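PDB 1VBK: THUMP domain-containing protein from Pyrococcus horikoshii, which is of unknown function but probably binds RNA and ATP, with the domain make-up of ThiI-type thiamine-biosynthesis and tRNA-modifying proteins. Local coordinates for residues V259-R264 with V272-E277. Sequence-based numbering, arbitrary orientation.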
ATOM      1  N   VAL A 259     -10.232   0.384   1.439  1.00 18.52           N
ATOM      2  CA  VAL A 259     -11.406   0.998   0.831  1.00 17.43           C
ATOM      3  C   VAL A 259     -12.275   1.566   1.948  1.00 18.92           C
ATOM      4  O   VAL A 259     -12.478   0.916   2.973  1.00 17.76           O
ATOM      5  CB  VAL A 259     -12.222  -0.034   0.017  1.00 17.73           C
ATOM      6  CG1 VAL A 259     -13.509   0.600  -0.498  1.00 18.55           C
ATOM      7  CG2 VAL A 259     -11.383  -0.556  -1.143  1.00 18.93           C
ATOM      8  N   ILE A 260     -12.770   2.782   1.738  1.00 17.71           N
ATOM      9  CA  ILE A 260     -13.605   3.471   2.717  1.00 18.42           C
ATOM     10  C   ILE A 260     -15.035   3.637   2.211  1.00 18.08           C
ATOM     11  O   ILE A 260     -15.250   4.099   1.094  1.00 18.11           O
ATOM     12  CB  ILE A 260     -13.031   4.877   3.020  1.00 18.22           C
ATOM     13  CG1 ILE A 260     -11.619   4.745   3.594  1.00 18.49           C
ATOM     14  CG2 ILE A 260     -13.950   5.626   3.984  1.00 18.97           C
ATOM     15  CD1 ILE A 260     -10.794   6.009   3.468  1.00 23.56           C
ATOM     16  N   LYS A 261     -16.011   3.264   3.035  1.00 19.13           N
ATOM     17  CA  LYS A 261     -17.422   3.400   2.664  1.00 20.99           C
ATOM     18  C   LYS A 261     -18.185   4.136   3.762  1.00 22.86           C
ATOM     19  O   LYS A 261     -17.795   4.093   4.925  1.00 23.40           O
ATOM     20  CB  LYS A 261     -18.049   2.023   2.410  1.00 21.21           C
ATOM     21  CG  LYS A 261     -17.556   1.362   1.123  1.00 22.87           C
ATOM     22  CD  LYS A 261     -18.135  -0.035   0.919  1.00 24.89           C
ATOM     23  CE  LYS A 261     -19.640  -0.010   0.721  1.00 29.18           C
ATOM     24  NZ  LYS A 261     -20.197  -1.391   0.557  1.00 31.43           N
ATOM     25  N   GLY A 262     -19.273   4.808   3.390  1.00 24.83           N
ATOM     26  CA  GLY A 262     -20.044   5.565   4.363  1.00 28.31           C
ATOM     27  C   GLY A 262     -21.144   4.799   5.072  1.00 31.20           C
ATOM     28  O   GLY A 262     -22.077   5.399   5.605  1.00 31.20           O
ATOM     29  N   LEU A 263     -21.020   3.477   5.097  1.00 34.07           N
ATOM     30  CA  LEU A 263     -22.003   2.603   5.726  1.00 36.57           C
ATOM     31  C   LEU A 263     -22.257   2.913   7.203  1.00 38.13           C
ATOM     32  O   LEU A 263     -21.327   3.181   7.969  1.00 37.68           O
ATOM     33  CB  LEU A 263     -21.547   1.147   5.578  1.00 38.13           C
ATOM     34  CG  LEU A 263     -22.533   0.031   5.924  1.00 39.19           C
ATOM     35  CD1 LEU A 263     -23.718   0.082   4.974  1.00 40.70           C
ATOM     36  CD2 LEU A 263     -21.832  -1.312   5.815  1.00 39.26           C
ATOM     37  N   ARG A 264     -23.529   2.874   7.595  1.00 40.29           N
ATOM     38  CA  ARG A 264     -23.933   3.126   8.976  1.00 42.69           C
ATOM     39  C   ARG A 264     -24.644   1.895   9.529  1.00 43.03           C
ATOM     40  O   ARG A 264     -25.232   1.119   8.777  1.00 41.89           O
ATOM     41  CB  ARG A 264     -24.896   4.312   9.057  1.00 45.43           C
ATOM     42  CG  ARG A 264     -24.327   5.643   8.622  1.00 49.35           C
ATOM     43  CD  ARG A 264     -25.404   6.707   8.720  1.00 51.92           C
ATOM     44  NE  ARG A 264     -26.569   6.364   7.907  1.00 54.13           N
ATOM     45  CZ  ARG A 264     -27.738   6.993   7.974  1.00 55.50           C
ATOM     46  NH1 ARG A 264     -27.902   8.001   8.819  1.00 56.60           N
ATOM     47  NH2 ARG A 264     -28.741   6.620   7.189  1.00 56.19           N
ATOM     48  N   VAL A 272     -25.169  -8.547   8.681  1.00 30.50           N
ATOM     49  CA  VAL A 272     -24.223  -7.594   8.102  1.00 29.54           C
ATOM     50  C   VAL A 272     -23.690  -8.153   6.786  1.00 28.74           C
ATOM     51  O   VAL A 272     -22.490  -8.150   6.525  1.00 27.12           O
ATOM     52  CB  VAL A 272     -23.042  -7.237   9.047  1.00 28.65           C
ATOM     53  CG1 VAL A 272     -23.575  -6.552  10.291  1.00 30.14           C
ATOM     54  CG2 VAL A 272     -22.255  -8.477   9.425  1.00 30.38           C
ATOM     55  N   SER A 273     -24.615  -8.631   5.961  1.00 28.77           N
ATOM     56  CA  SER A 273     -24.278  -9.210   4.671  1.00 30.28           C
ATOM     57  C   SER A 273     -23.443  -8.251   3.827  1.00 30.05           C
ATOM     58  O   SER A 273     -22.530  -8.674   3.120  1.00 29.29           O
ATOM     59  CB  SER A 273     -25.558  -9.588   3.924  1.00 30.00           C
ATOM     60  OG  SER A 273     -26.400  -8.460   3.784  1.00 32.69           O
ATOM     61  N   GLU A 274     -23.746  -6.959   3.899  1.00 30.30           N
ATOM     62  CA  GLU A 274     -22.982  -5.997   3.121  1.00 30.69           C
ATOM     63  C   GLU A 274     -21.523  -6.004   3.563  1.00 29.24           C
ATOM     64  O   GLU A 274     -20.625  -5.813   2.747  1.00 29.23           O
ATOM     65  CB  GLU A 274     -23.577  -4.591   3.247  1.00 33.54           C
ATOM     66  CG  GLU A 274     -22.711  -3.509   2.616  1.00 36.33           C
ATOM     67  CD  GLU A 274     -23.507  -2.308   2.149  1.00 38.50           C
ATOM     68  OE1 GLU A 274     -24.571  -2.028   2.740  1.00 39.48           O
ATOM     69  OE2 GLU A 274     -23.060  -1.635   1.194  1.00 38.85           O
ATOM     70  N   ILE A 275     -21.284  -6.235   4.850  1.00 27.34           N
ATOM     71  CA  ILE A 275     -19.920  -6.276   5.364  1.00 26.69           C
ATOM     72  C   ILE A 275     -19.195  -7.538   4.888  1.00 25.74           C
ATOM     73  O   ILE A 275     -18.040  -7.477   4.458  1.00 24.54           O
ATOM     74  CB  ILE A 275     -19.902  -6.217   6.916  1.00 27.35           C
ATOM     75  CG1 ILE A 275     -20.342  -4.826   7.383  1.00 27.94           C
ATOM     76  CG2 ILE A 275     -18.506  -6.528   7.442  1.00 27.60           C
ATOM     77  CD1 ILE A 275     -20.481  -4.695   8.886  1.00 31.12           C
ATOM     78  N   THR A 276     -19.874  -8.680   4.961  1.00 24.65           N
ATOM     79  CA  THR A 276     -19.282  -9.941   4.524  1.00 26.19           C
ATOM     80  C   THR A 276     -19.098  -9.939   3.003  1.00 25.72           C
ATOM     81  O   THR A 276     -18.105 -10.454   2.484  1.00 24.72           O
ATOM     82  CB  THR A 276     -20.163 -11.133   4.943  1.00 27.66           C
ATOM     83  OG1 THR A 276     -21.500 -10.933   4.464  1.00 29.43           O
ATOM     84  CG2 THR A 276     -20.195 -11.253   6.466  1.00 27.26           C
ATOM     85  N   GLU A 277     -20.062  -9.357   2.295  1.00 26.33           N
ATOM     86  CA  GLU A 277     -19.996  -9.260   0.840  1.00 28.30           C
ATOM     87  C   GLU A 277     -18.826  -8.348   0.462  1.00 28.81           C
ATOM     88  O   GLU A 277     -18.055  -8.660  -0.447  1.00 27.68           O
ATOM     89  CB  GLU A 277     -21.313  -8.699   0.291  1.00 29.97           C
ATOM     90  CG  GLU A 277     -22.429  -9.734   0.180  1.00 34.01           C
ATOM     91  CD  GLU A 277     -23.810  -9.110   0.108  1.00 38.22           C
ATOM     92  OE1 GLU A 277     -23.927  -7.968  -0.386  1.00 41.89           O
ATOM     93  OE2 GLU A 277     -24.787  -9.766   0.534  1.00 39.98           O
TER
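E274 holds its CG anti to the backbone N (chi1 172°), and the chain stays extended beyond it, so the carboxylate is carried from the first turn of helix 273-281 out to K261 and L263. K261 reaches toward it head-on from the other segment. Its chain is bent at chi3 (65°), which sets the ammonium group beside the carboxylate. K261 NZ donates to E274 OE2 at 2.9 Å, and the two form a salt bridge. The lysine meets the anti side of that oxygen, 24° out of the carboxylate plane. K261 NZ also makes a salt bridge with OD1 of D278, one turn further along the helix, and this is its stronger partner. The ammonium group is thus shared by two acids of the same helix.

The contact belongs to a beta-alpha-beta unit: strand 258-260, helix 273-281 and strand 286-287. Strand 258-260 lies within a five-stranded parallel sheet of order 3-2-1-4-5, consistent with the HUP-type fold of the ThiI family. K261 and L263 face the first turn of the next helix. The backbones stay well apart, with L263 CA and E274 CA 9.0 Å from each other, and side chains bridge the gap.

The L263 and E274 side chains run antiparallel, one beside the other. L263 CD1 lies 3.2 Å from E274 OE1, a close approach of a methyl to a carboxylate oxygen. The other methyl, CD2, packs against side-chain carbons of the helix: it is 4.0 Å from E274 CG and 4.1 Å from I275 CG1. I275 touches L263 through CG1 alone. L268, in the connecting loop, touches both L263 and I275. Y288 and I291 also pack on L263, which is buried, whereas E274 remains partly exposed.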